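Local coordinates for Dye-decolorizing peroxidase (Irpex lacteus, PDB 7D8M), which is a heme b protein of the dye-decolorizing peroxidase family and probably acts as a peroxidase, at residues D84-S92 with N208-F218; I174-F182 with Q189-F198. All coordinates share one frame; numbering follows the deposited sequence.

Contact 1 (D84-S92 with N208-F218)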
loop_
_atom_site.group_PDB
_atom_site.type_symbol
_atom_site.label_atom_id
_atom_site.label_comp_id
_atom_site.label_asym_id
_atom_site.label_seq_id
_atom_site.Cartn_x
_atom_site.Cartn_y
_atom_site.Cartn_z
ATOM N N ASP A 84 -17.617 -17.187 4.711
ATOM C CA ASP A 84 -16.331 -16.857 4.097
ATOM C C ASP A 84 -15.915 -18.037 3.230
ATOM O O ASP A 84 -15.235 -18.958 3.674
ATOM C CB ASP A 84 -15.291 -16.531 5.161
ATOM C CG ASP A 84 -13.924 -16.199 4.568
ATOM O OD1 ASP A 84 -13.761 -16.282 3.328
ATOM O OD2 ASP A 84 -13.013 -15.859 5.354
ATOM N N ASP A 85 -16.337 -18.012 1.967
ATOM C CA ASP A 85 -15.918 -19.011 0.993
ATOM C C ASP A 85 -15.006 -18.403 -0.072
ATOM O O ASP A 85 -14.983 -18.860 -1.215
ATOM C CB ASP A 85 -17.131 -19.694 0.351
ATOM C CG ASP A 85 -18.189 -18.706 -0.150
ATOM O OD1 ASP A 85 -17.933 -17.483 -0.159
ATOM O OD2 ASP A 85 -19.288 -19.160 -0.546
ATOM N N LEU A 86 -14.248 -17.368 0.291
ATOM C CA LEU A 86 -13.396 -16.693 -0.680
ATOM C C LEU A 86 -12.100 -17.450 -0.952
ATOM O O LEU A 86 -11.461 -17.198 -1.979
ATOM C CB LEU A 86 -13.090 -15.266 -0.204
ATOM C CG LEU A 86 -14.184 -14.197 -0.369
ATOM C CD1 LEU A 86 -13.931 -13.000 0.538
ATOM C CD2 LEU A 86 -14.255 -13.744 -1.805
ATOM N N GLN A 87 -11.707 -18.368 -0.063
ATOM C CA GLN A 87 -10.499 -19.198 -0.211
ATOM C C GLN A 87 -9.211 -18.390 -0.085
ATOM O O GLN A 87 -8.183 -18.757 -0.659
ATOM C CB GLN A 87 -10.493 -19.981 -1.527
ATOM C CG GLN A 87 -11.616 -20.996 -1.654
ATOM C CD GLN A 87 -11.537 -21.790 -2.945
ATOM O OE1 GLN A 87 -12.534 -21.955 -3.645
ATOM N NE2 GLN A 87 -10.348 -22.287 -3.263
ATOM N N ASP A 88 -9.240 -17.291 0.660
ATOM C CA ASP A 88 -8.040 -16.514 0.955
ATOM C C ASP A 88 -7.653 -16.821 2.394
ATOM O O ASP A 88 -8.323 -16.381 3.333
ATOM C CB ASP A 88 -8.277 -15.019 0.736
ATOM C CG ASP A 88 -6.985 -14.221 0.700
ATOM O OD1 ASP A 88 -6.327 -14.112 1.761
ATOM O OD2 ASP A 88 -6.633 -13.704 -0.390
ATOM N N THR A 89 -6.575 -17.594 2.562
ATOM C CA THR A 89 -6.195 -18.085 3.883
ATOM C C THR A 89 -5.726 -16.952 4.798
ATOM O O THR A 89 -6.016 -16.962 6.003
ATOM C CB THR A 89 -5.110 -19.166 3.743
ATOM O OG1 THR A 89 -3.927 -18.600 3.168
ATOM C CG2 THR A 89 -5.581 -20.299 2.835
ATOM N N ALA A 90 -4.983 -15.977 4.258
ATOM C CA ALA A 90 -4.630 -14.798 5.048
ATOM C C ALA A 90 -5.876 -14.045 5.497
ATOM O O ALA A 90 -6.018 -13.701 6.677
ATOM C CB ALA A 90 -3.708 -13.870 4.248
ATOM N N PHE A 91 -6.784 -13.760 4.561
ATOM C CA PHE A 91 -7.999 -13.024 4.905
ATOM C C PHE A 91 -8.753 -13.714 6.032
ATOM O O PHE A 91 -9.205 -13.067 6.983
ATOM C CB PHE A 91 -8.911 -12.884 3.687
ATOM C CG PHE A 91 -10.270 -12.283 4.015
ATOM C CD1 PHE A 91 -10.386 -10.932 4.332
ATOM C CD2 PHE A 91 -11.419 -13.071 4.023
ATOM C CE1 PHE A 91 -11.631 -10.360 4.645
ATOM C CE2 PHE A 91 -12.673 -12.505 4.345
ATOM C CZ PHE A 91 -12.780 -11.155 4.646
ATOM N N SER A 92 -8.909 -15.035 5.931
ATOM C CA SER A 92 -9.693 -15.761 6.919
ATOM C C SER A 92 -9.009 -15.755 8.274
ATOM O O SER A 92 -9.685 -15.703 9.310
ATOM C CB SER A 92 -9.934 -17.189 6.443
ATOM O OG SER A 92 -10.553 -17.193 5.167
ATOM N N ASN A 208 -11.873 -21.378 -8.483
ATOM C CA ASN A 208 -13.042 -21.804 -7.729
ATOM C C ASN A 208 -13.843 -20.641 -7.124
ATOM O O ASN A 208 -14.670 -20.885 -6.241
ATOM C CB ASN A 208 -12.574 -22.740 -6.608
ATOM C CG ASN A 208 -13.551 -23.852 -6.322
ATOM O OD1 ASN A 208 -14.615 -23.927 -6.935
ATOM N ND2 ASN A 208 -13.194 -24.730 -5.378
ATOM N N ARG A 209 -13.630 -19.400 -7.560
ATOM C CA ARG A 209 -14.076 -18.255 -6.771
ATOM C C ARG A 209 -15.597 -18.096 -6.845
ATOM O O ARG A 209 -16.179 -18.186 -7.932
ATOM C CB ARG A 209 -13.381 -16.973 -7.246
ATOM C CG ARG A 209 -13.582 -15.755 -6.333
ATOM C CD ARG A 209 -12.535 -15.663 -5.219
ATOM N NE ARG A 209 -11.214 -15.272 -5.714
ATOM C CZ ARG A 209 -10.157 -15.052 -4.935
ATOM N NH1 ARG A 209 -10.252 -15.175 -3.616
ATOM N NH2 ARG A 209 -8.997 -14.709 -5.476
ATOM N N PRO A 210 -16.262 -17.857 -5.708
ATOM C CA PRO A 210 -17.731 -17.717 -5.708
ATOM C C PRO A 210 -18.213 -16.553 -6.564
ATOM O O PRO A 210 -17.535 -15.534 -6.719
ATOM C CB PRO A 210 -18.070 -17.479 -4.230
ATOM C CG PRO A 210 -16.935 -18.000 -3.471
ATOM C CD PRO A 210 -15.706 -17.895 -4.345
ATOM N N SER A 211 -19.432 -16.703 -7.090
ATOM C CA SER A 211 -19.955 -15.745 -8.057
ATOM C C SER A 211 -20.212 -14.385 -7.422
ATOM O O SER A 211 -19.964 -13.348 -8.050
ATOM C CB SER A 211 -21.246 -16.282 -8.681
ATOM O OG SER A 211 -21.098 -17.628 -9.097
ATOM N N TRP A 212 -20.745 -14.368 -6.194
ATOM C CA TRP A 212 -21.080 -13.104 -5.541
ATOM C C TRP A 212 -19.847 -12.229 -5.333
ATOM O O TRP A 212 -19.968 -11.004 -5.213
ATOM C CB TRP A 212 -21.754 -13.369 -4.198
ATOM C CG TRP A 212 -20.802 -13.911 -3.184
ATOM C CD1 TRP A 212 -20.569 -15.227 -2.900
ATOM C CD2 TRP A 212 -19.928 -13.157 -2.334
ATOM N NE1 TRP A 212 -19.616 -15.337 -1.917
ATOM C CE2 TRP A 212 -19.203 -14.081 -1.554
ATOM C CE3 TRP A 212 -19.684 -11.791 -2.159
ATOM C CZ2 TRP A 212 -18.257 -13.682 -0.613
ATOM C CZ3 TRP A 212 -18.742 -11.399 -1.220
ATOM C CH2 TRP A 212 -18.041 -12.338 -0.462
ATOM N N ALA A 213 -18.662 -12.837 -5.260
ATOM C CA ALA A 213 -17.424 -12.101 -5.024
ATOM C C ALA A 213 -16.904 -11.387 -6.265
ATOM O O ALA A 213 -15.895 -10.677 -6.168
ATOM C CB ALA A 213 -16.348 -13.051 -4.495
ATOM N N LEU A 214 -17.559 -11.554 -7.414
ATOM C CA LEU A 214 -17.117 -10.919 -8.648
ATOM C C LEU A 214 -16.910 -9.420 -8.463
ATOM O O LEU A 214 -17.754 -8.724 -7.887
ATOM C CB LEU A 214 -18.138 -11.179 -9.761
ATOM C CG LEU A 214 -17.717 -10.696 -11.152
ATOM C CD1 LEU A 214 -16.508 -11.470 -11.646
ATOM C CD2 LEU A 214 -18.883 -10.825 -12.123
ATOM N N ASP A 215 -15.757 -8.937 -8.934
ATOM C CA ASP A 215 -15.414 -7.519 -8.963
ATOM C C ASP A 215 -15.181 -6.931 -7.575
ATOM O O ASP A 215 -15.181 -5.708 -7.416
ATOM C CB ASP A 215 -16.478 -6.710 -9.709
ATOM C CG ASP A 215 -16.452 -6.959 -11.200
ATOM O OD1 ASP A 215 -15.388 -7.350 -11.718
ATOM O OD2 ASP A 215 -17.495 -6.761 -11.861
ATOM N N GLY A 216 -14.985 -7.770 -6.559
ATOM C CA GLY A 216 -14.438 -7.316 -5.297
ATOM C C GLY A 216 -12.912 -7.316 -5.332
ATOM O O GLY A 216 -12.293 -7.661 -6.335
ATOM N N SER A 217 -12.307 -6.923 -4.206
ATOM C CA SER A 217 -10.857 -7.015 -4.041
ATOM C C SER A 217 -10.520 -7.028 -2.558
ATOM O O SER A 217 -11.285 -6.542 -1.727
ATOM C CB SER A 217 -10.121 -5.863 -4.734
ATOM O OG SER A 217 -8.708 -6.083 -4.711
ATOM N N PHE A 218 -9.360 -7.584 -2.230
ATOM C CA PHE A 218 -8.922 -7.612 -0.840
ATOM C C PHE A 218 -8.185 -6.325 -0.511
ATOM O O PHE A 218 -7.262 -5.922 -1.230
ATOM C CB PHE A 218 -8.049 -8.834 -0.561
ATOM C CG PHE A 218 -8.825 -10.118 -0.539
ATOM C CD1 PHE A 218 -8.914 -10.903 -1.669
ATOM C CD2 PHE A 218 -9.514 -10.507 0.601
ATOM C CE1 PHE A 218 -9.648 -12.071 -1.653
ATOM C CE2 PHE A 218 -10.242 -11.672 0.623
ATOM C CZ PHE A 218 -10.313 -12.454 -0.503
HETATM O O HOH W 1 -7.584 -14.836 -2.553
#

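Contact 2 (I174-F182 with Q189-F198). With HEM (protoporphyrin IX containing Fe), chain B.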
loop_
_atom_site.group_PDB
_atom_site.type_symbol
_atom_site.label_atom_id
_atom_site.label_comp_id
_atom_site.label_asym_id
_atom_site.label_seq_id
_atom_site.Cartn_x
_atom_site.Cartn_y
_atom_site.Cartn_z
ATOM N N ILE A 174 3.693 6.506 -7.671
ATOM C CA ILE A 174 4.156 6.545 -9.057
ATOM C C ILE A 174 3.786 5.274 -9.804
ATOM O O ILE A 174 3.143 5.331 -10.855
ATOM C CB ILE A 174 5.679 6.792 -9.116
ATOM C CG1 ILE A 174 6.032 8.147 -8.498
ATOM C CG2 ILE A 174 6.163 6.710 -10.561
ATOM C CD1 ILE A 174 7.518 8.305 -8.178
ATOM N N SER A 175 4.177 4.108 -9.276
ATOM C CA SER A 175 4.071 2.839 -9.993
ATOM C C SER A 175 2.950 1.986 -9.401
ATOM O O SER A 175 3.042 1.532 -8.254
ATOM C CB SER A 175 5.399 2.088 -9.945
ATOM O OG SER A 175 5.327 0.897 -10.705
ATOM N N ASN A 176 1.904 1.754 -10.190
ATOM C CA ASN A 176 0.830 0.834 -9.838
ATOM C C ASN A 176 0.385 0.109 -11.092
ATOM O O ASN A 176 0.382 0.699 -12.179
ATOM C CB ASN A 176 -0.387 1.548 -9.231
ATOM C CG ASN A 176 -0.169 1.936 -7.807
ATOM O OD1 ASN A 176 -0.060 1.079 -6.921
ATOM N ND2 ASN A 176 -0.080 3.239 -7.568
ATOM N N PRO A 177 -0.026 -1.152 -10.975
ATOM C CA PRO A 177 -0.500 -1.875 -12.156
ATOM C C PRO A 177 -1.823 -1.311 -12.642
ATOM O O PRO A 177 -2.578 -0.684 -11.896
ATOM C CB PRO A 177 -0.675 -3.307 -11.646
ATOM C CG PRO A 177 -1.082 -3.101 -10.204
ATOM C CD PRO A 177 -0.221 -1.940 -9.740
ATOM N N THR A 178 -2.095 -1.540 -13.921
ATOM C CA THR A 178 -3.406 -1.273 -14.483
ATOM C C THR A 178 -3.877 -2.529 -15.208
ATOM O O THR A 178 -3.223 -3.576 -15.162
ATOM C CB THR A 178 -3.385 -0.051 -15.405
ATOM O OG1 THR A 178 -4.737 0.349 -15.686
ATOM C CG2 THR A 178 -2.653 -0.372 -16.693
ATOM N N ILE A 179 -5.031 -2.436 -15.859
ATOM C CA ILE A 179 -5.641 -3.592 -16.516
ATOM C C ILE A 179 -5.828 -3.264 -17.988
ATOM O O ILE A 179 -5.830 -2.082 -18.388
ATOM C CB ILE A 179 -6.972 -3.999 -15.838
ATOM C CG1 ILE A 179 -7.976 -2.848 -15.862
ATOM C CG2 ILE A 179 -6.727 -4.458 -14.413
ATOM C CD1 ILE A 179 -9.342 -3.231 -15.317
ATOM N N PRO A 180 -5.959 -4.286 -18.841
ATOM C CA PRO A 180 -6.186 -4.040 -20.272
ATOM C C PRO A 180 -7.454 -3.233 -20.524
ATOM O O PRO A 180 -8.487 -3.447 -19.893
ATOM C CB PRO A 180 -6.300 -5.450 -20.861
ATOM C CG PRO A 180 -5.553 -6.317 -19.914
ATOM C CD PRO A 180 -5.734 -5.717 -18.557
ATOM N N GLY A 181 -7.364 -2.292 -21.464
ATOM C CA GLY A 181 -8.514 -1.523 -21.880
ATOM C C GLY A 181 -8.860 -0.340 -21.008
ATOM O O GLY A 181 -9.733 0.453 -21.388
ATOM N N PHE A 182 -8.213 -0.182 -19.857
ATOM C CA PHE A 182 -8.522 0.901 -18.930
ATOM C C PHE A 182 -7.554 2.044 -19.204
ATOM O O PHE A 182 -6.403 2.015 -18.763
ATOM C CB PHE A 182 -8.431 0.421 -17.487
ATOM C CG PHE A 182 -9.008 1.382 -16.495
ATOM C CD1 PHE A 182 -10.365 1.668 -16.500
ATOM C CD2 PHE A 182 -8.196 2.004 -15.558
ATOM C CE1 PHE A 182 -10.910 2.557 -15.585
ATOM C CE2 PHE A 182 -8.731 2.892 -14.638
ATOM C CZ PHE A 182 -10.095 3.172 -14.655
ATOM N N GLN A 189 4.619 0.931 -17.130
ATOM C CA GLN A 189 3.574 0.540 -16.183
ATOM C C GLN A 189 3.183 -0.917 -16.402
ATOM O O GLN A 189 3.115 -1.395 -17.537
ATOM C CB GLN A 189 2.344 1.446 -16.326
ATOM C CG GLN A 189 1.252 1.240 -15.257
ATOM C CD GLN A 189 0.080 2.207 -15.389
ATOM O OE1 GLN A 189 -0.093 2.859 -16.418
ATOM N NE2 GLN A 189 -0.733 2.297 -14.343
ATOM N N ALA A 190 2.924 -1.632 -15.311
ATOM C CA ALA A 190 2.494 -3.019 -15.439
ATOM C C ALA A 190 1.043 -3.080 -15.904
ATOM O O ALA A 190 0.179 -2.358 -15.389
ATOM C CB ALA A 190 2.653 -3.753 -14.114
ATOM N N VAL A 191 0.774 -3.936 -16.888
ATOM C CA VAL A 191 -0.589 -4.220 -17.328
ATOM C C VAL A 191 -0.872 -5.675 -16.984
ATOM O O VAL A 191 -0.353 -6.590 -17.631
ATOM C CB VAL A 191 -0.785 -3.949 -18.826
ATOM C CG1 VAL A 191 -2.265 -3.929 -19.160
ATOM C CG2 VAL A 191 -0.133 -2.636 -19.221
ATOM N N VAL A 192 -1.683 -5.904 -15.963
ATOM C CA VAL A 192 -1.893 -7.248 -15.451
ATOM C C VAL A 192 -3.308 -7.701 -15.789
ATOM O O VAL A 192 -4.202 -6.893 -16.058
ATOM C CB VAL A 192 -1.621 -7.313 -13.934
ATOM C CG1 VAL A 192 -0.286 -6.659 -13.631
ATOM C CG2 VAL A 192 -2.749 -6.622 -13.153
ATOM N N ASP A 193 -3.497 -9.020 -15.809
ATOM C CA ASP A 193 -4.830 -9.573 -16.020
ATOM C C ASP A 193 -5.779 -9.048 -14.945
ATOM O O ASP A 193 -5.378 -8.907 -13.783
ATOM C CB ASP A 193 -4.795 -11.102 -15.976
ATOM C CG ASP A 193 -4.034 -11.711 -17.146
ATOM O OD1 ASP A 193 -4.391 -11.429 -18.308
ATOM O OD2 ASP A 193 -3.082 -12.480 -16.896
ATOM N N PRO A 194 -7.037 -8.745 -15.292
ATOM C CA PRO A 194 -7.954 -8.183 -14.284
ATOM C C PRO A 194 -8.099 -9.048 -13.042
ATOM O O PRO A 194 -8.334 -8.511 -11.954
ATOM C CB PRO A 194 -9.283 -8.055 -15.047
ATOM C CG PRO A 194 -8.906 -7.961 -16.473
ATOM C CD PRO A 194 -7.646 -8.794 -16.632
ATOM N N GLY A 195 -7.935 -10.363 -13.160
ATOM C CA GLY A 195 -8.075 -11.241 -12.011
ATOM C C GLY A 195 -6.946 -11.192 -11.001
ATOM O O GLY A 195 -7.053 -11.862 -9.967
ATOM N N ILE A 196 -5.867 -10.442 -11.265
ATOM C CA ILE A 196 -4.858 -10.237 -10.233
ATOM C C ILE A 196 -5.336 -9.198 -9.232
ATOM O O ILE A 196 -4.925 -9.216 -8.067
ATOM C CB ILE A 196 -3.507 -9.839 -10.866
ATOM C CG1 ILE A 196 -3.050 -10.903 -11.865
ATOM C CG2 ILE A 196 -2.415 -9.643 -9.807
ATOM C CD1 ILE A 196 -2.938 -12.295 -11.270
ATOM N N ILE A 197 -6.217 -8.297 -9.653
ATOM C CA ILE A 197 -6.755 -7.261 -8.784
ATOM C C ILE A 197 -8.166 -7.596 -8.312
ATOM O O ILE A 197 -8.490 -7.405 -7.138
ATOM C CB ILE A 197 -6.732 -5.895 -9.505
ATOM C CG1 ILE A 197 -5.304 -5.510 -9.918
ATOM C CG2 ILE A 197 -7.434 -4.812 -8.654
ATOM C CD1 ILE A 197 -4.228 -5.711 -8.828
ATOM N N PHE A 198 -9.016 -8.079 -9.218
ATOM C CA PHE A 198 -10.441 -8.251 -8.959
ATOM C C PHE A 198 -10.772 -9.734 -8.862
ATOM O O PHE A 198 -10.542 -10.489 -9.814
ATOM C CB PHE A 198 -11.279 -7.604 -10.059
ATOM C CG PHE A 198 -11.109 -6.120 -10.161
ATOM C CD1 PHE A 198 -11.613 -5.282 -9.181
ATOM C CD2 PHE A 198 -10.452 -5.562 -11.245
ATOM C CE1 PHE A 198 -11.459 -3.914 -9.276
ATOM C CE2 PHE A 198 -10.295 -4.205 -11.343
ATOM C CZ PHE A 198 -10.803 -3.377 -10.356
HETATM C CHA HEM B . 6.928 1.915 -3.988
HETATM C CHB HEM B . 7.584 4.247 0.214
HETATM C CHC HEM B . 5.418 0.576 2.549
HETATM C CHD HEM B . 5.224 -1.955 -1.584
HETATM C C1A HEM B . 7.277 2.878 -3.069
HETATM C C2A HEM B . 7.854 4.176 -3.365
HETATM C C3A HEM B . 8.021 4.823 -2.197
HETATM C C4A HEM B . 7.557 3.957 -1.134
HETATM C CMA HEM B . 8.598 6.232 -1.969
HETATM C CAA HEM B . 8.190 4.690 -4.790
HETATM C CBA HEM B . 6.980 5.401 -5.396
HETATM C CGA HEM B . 6.245 4.510 -6.379
HETATM O O1A HEM B . 6.908 3.730 -7.102
HETATM O O2A HEM B . 4.989 4.601 -6.462
HETATM C C1B HEM B . 7.020 3.468 1.196
HETATM C C2B HEM B . 6.884 3.853 2.582
HETATM C C3B HEM B . 6.294 2.829 3.228
HETATM C C4B HEM B . 6.028 1.783 2.267
HETATM C CMB HEM B . 7.393 5.210 3.150
HETATM C CAB HEM B . 5.883 2.707 4.716
HETATM C CBB HEM B . 5.729 3.759 5.528
HETATM C C1C HEM B . 5.235 -0.469 1.659
HETATM C C2C HEM B . 4.765 -1.807 1.973
HETATM C C3C HEM B . 4.705 -2.507 0.822
HETATM C C4C HEM B . 5.158 -1.634 -0.246
HETATM C CMC HEM B . 4.385 -2.263 3.403
HETATM C CAC HEM B . 4.292 -3.982 0.575
HETATM C CBC HEM B . 4.353 -4.930 1.527
HETATM C C1D HEM B . 5.550 -1.086 -2.603
HETATM C C2D HEM B . 5.370 -1.305 -4.030
HETATM C C3D HEM B . 5.843 -0.244 -4.686
HETATM C C4D HEM B . 6.343 0.698 -3.703
HETATM C CMD HEM B . 4.755 -2.544 -4.701
HETATM C CAD HEM B . 5.864 -0.061 -6.216
HETATM C CBD HEM B . 7.166 -0.660 -6.757
HETATM C CGD HEM B . 7.218 -0.615 -8.270
HETATM O O1D HEM B . 8.311 -0.318 -8.817
HETATM O O2D HEM B . 6.171 -0.863 -8.932
HETATM N NA HEM B . 7.119 2.778 -1.704
HETATM N NB HEM B . 6.487 2.197 1.030
HETATM N NC HEM B . 5.471 -0.409 0.305
HETATM N ND HEM B . 6.133 0.158 -2.435
HETATM FE FE HEM B . 6.448 1.114 -0.655
HETATM O O HOH W 2 3.598 -0.943 -12.577
#

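Contact 1 (D84-S92 with N208-F218)
Leu86 and Phe218 meet where the turn leading into helix 89-93 packs against strand 217-226, an inner strand of one of the two four-stranded antiparallel sheets of this alpha+beta fold. Two local motifs shape the turn: Asp84 closes an Asx turn onto Leu86 N, and Asp88 is the N-cap of the helix, its OD1 accepting from Phe91 N at 2.9 Å.

The apolar contacts centre on the two branches of Leu86. CD1 lies 3.8 Å from Phe218 CZ, while CD2 presses on Ala213 CB at 3.5 Å, closer than usual for two carbons. The rim of the Phe218 ring comes over one face of Phe91, CE2 of Phe218 standing 3.4 Å from Phe91 CG; the planes are 59° apart, an oblique pairing. Carboxylate oxygen Asp88 OD2 sits above one face of the Phe218 ring, offset toward its rim. Phe437, from the neighbouring strand 428-438, meets the Phe218 ring edge-to-face.

Polar bonds complete the contact. Arg209 bends at chi2 (88°) and chi3 (72°), which folds the guanidinium back toward the turn, where NH1 gives a weak bond to Leu86 O at 2.9 Å. The same NH1 donates to a water that in turn donates to Asp88 OD2, while NE is held by a salt bridge to Asp204. At Asp85, Trp212 NE1 donates to OD1 at 3.2 Å; it uses the syn lone pair of that oxygen, which lies in the plane of the indole ring.

Contact 2 (I174-F182 with Q189-F198)
Thr178 and Val191 form a single parallel beta bridge: Thr178 N donates to Ala190 O at 2.8 Å, and Thr178 O takes the N-H of Val192 at 2.9 Å. Both bonds are nearly straight, and between them Val191 CA leans on Thr178 O in a CA-H...O contact.

Gln189 adds a side-chain hydrogen bond next to the bridge. From CB the chain leaves with CG anti to the backbone N (chi1 -173°) and stays extended, so it lies across the 174-182 segment at about a right angle to Thr178. CG passes 3.2 Å from Asn176 O. CD lies 4.0 Å from Thr178 CG2, which OE1 also grazes; that oxygen takes its bond from His186 N. At the tip, NE2 donates to Asn176 O at 2.9 Å, with the acceptor close to the amide plane. The Asn176 carbonyl thus takes a side-chain donor, a third bond between the segments beside the two of the bridge.

On either side of Thr178 in the sequence the contact is apolar: Pro177 CB rests on Val192 CG1, Pro180 CD on Val191 CG1, and Ile179 CD1 reaches the rim of the Phe198 ring, 4.2 Å from its CE2. At its N-terminal end, segment 174-182 binds the heme: Ile174 N and Ser175 N both donate to propionate oxygen O2A, and Ser175 OG donates to O2D of the other propionate at 2.6 Å. A water links the same hydroxyl oxygen to Ala190 N, which ties the 189-198 segment to the heme-binding one.

Beyond these residues, Pro177 and Ile197 pack on Ile334 of strand 334-340, Ile197 and Phe198 lean on Ile16 of helix 14-17, and Asn176 OD1 accepts from Arg335 N.

The centres of the two contacts lie about 19 Å apart, and both segments of contact 2 fall between the two segments of contact 1 in the sequence. Helix 194-197, at the end of contact 2, and strand 217-226, which starts at the end of contact 1, follow each other in the chain, and here they touch. Ser217 OG and Ile197 O, 2.8 Å apart, probably share a hydrogen bond, and Phe198 CD1 packs near Gly216 O. Contact 2 reaches the heme propionates directly; contact 1 lies farther out, with the Phe218 side chain about 13 Å from the heme, and brings residues 84-92 of the family's barrel domain against strand 217-226.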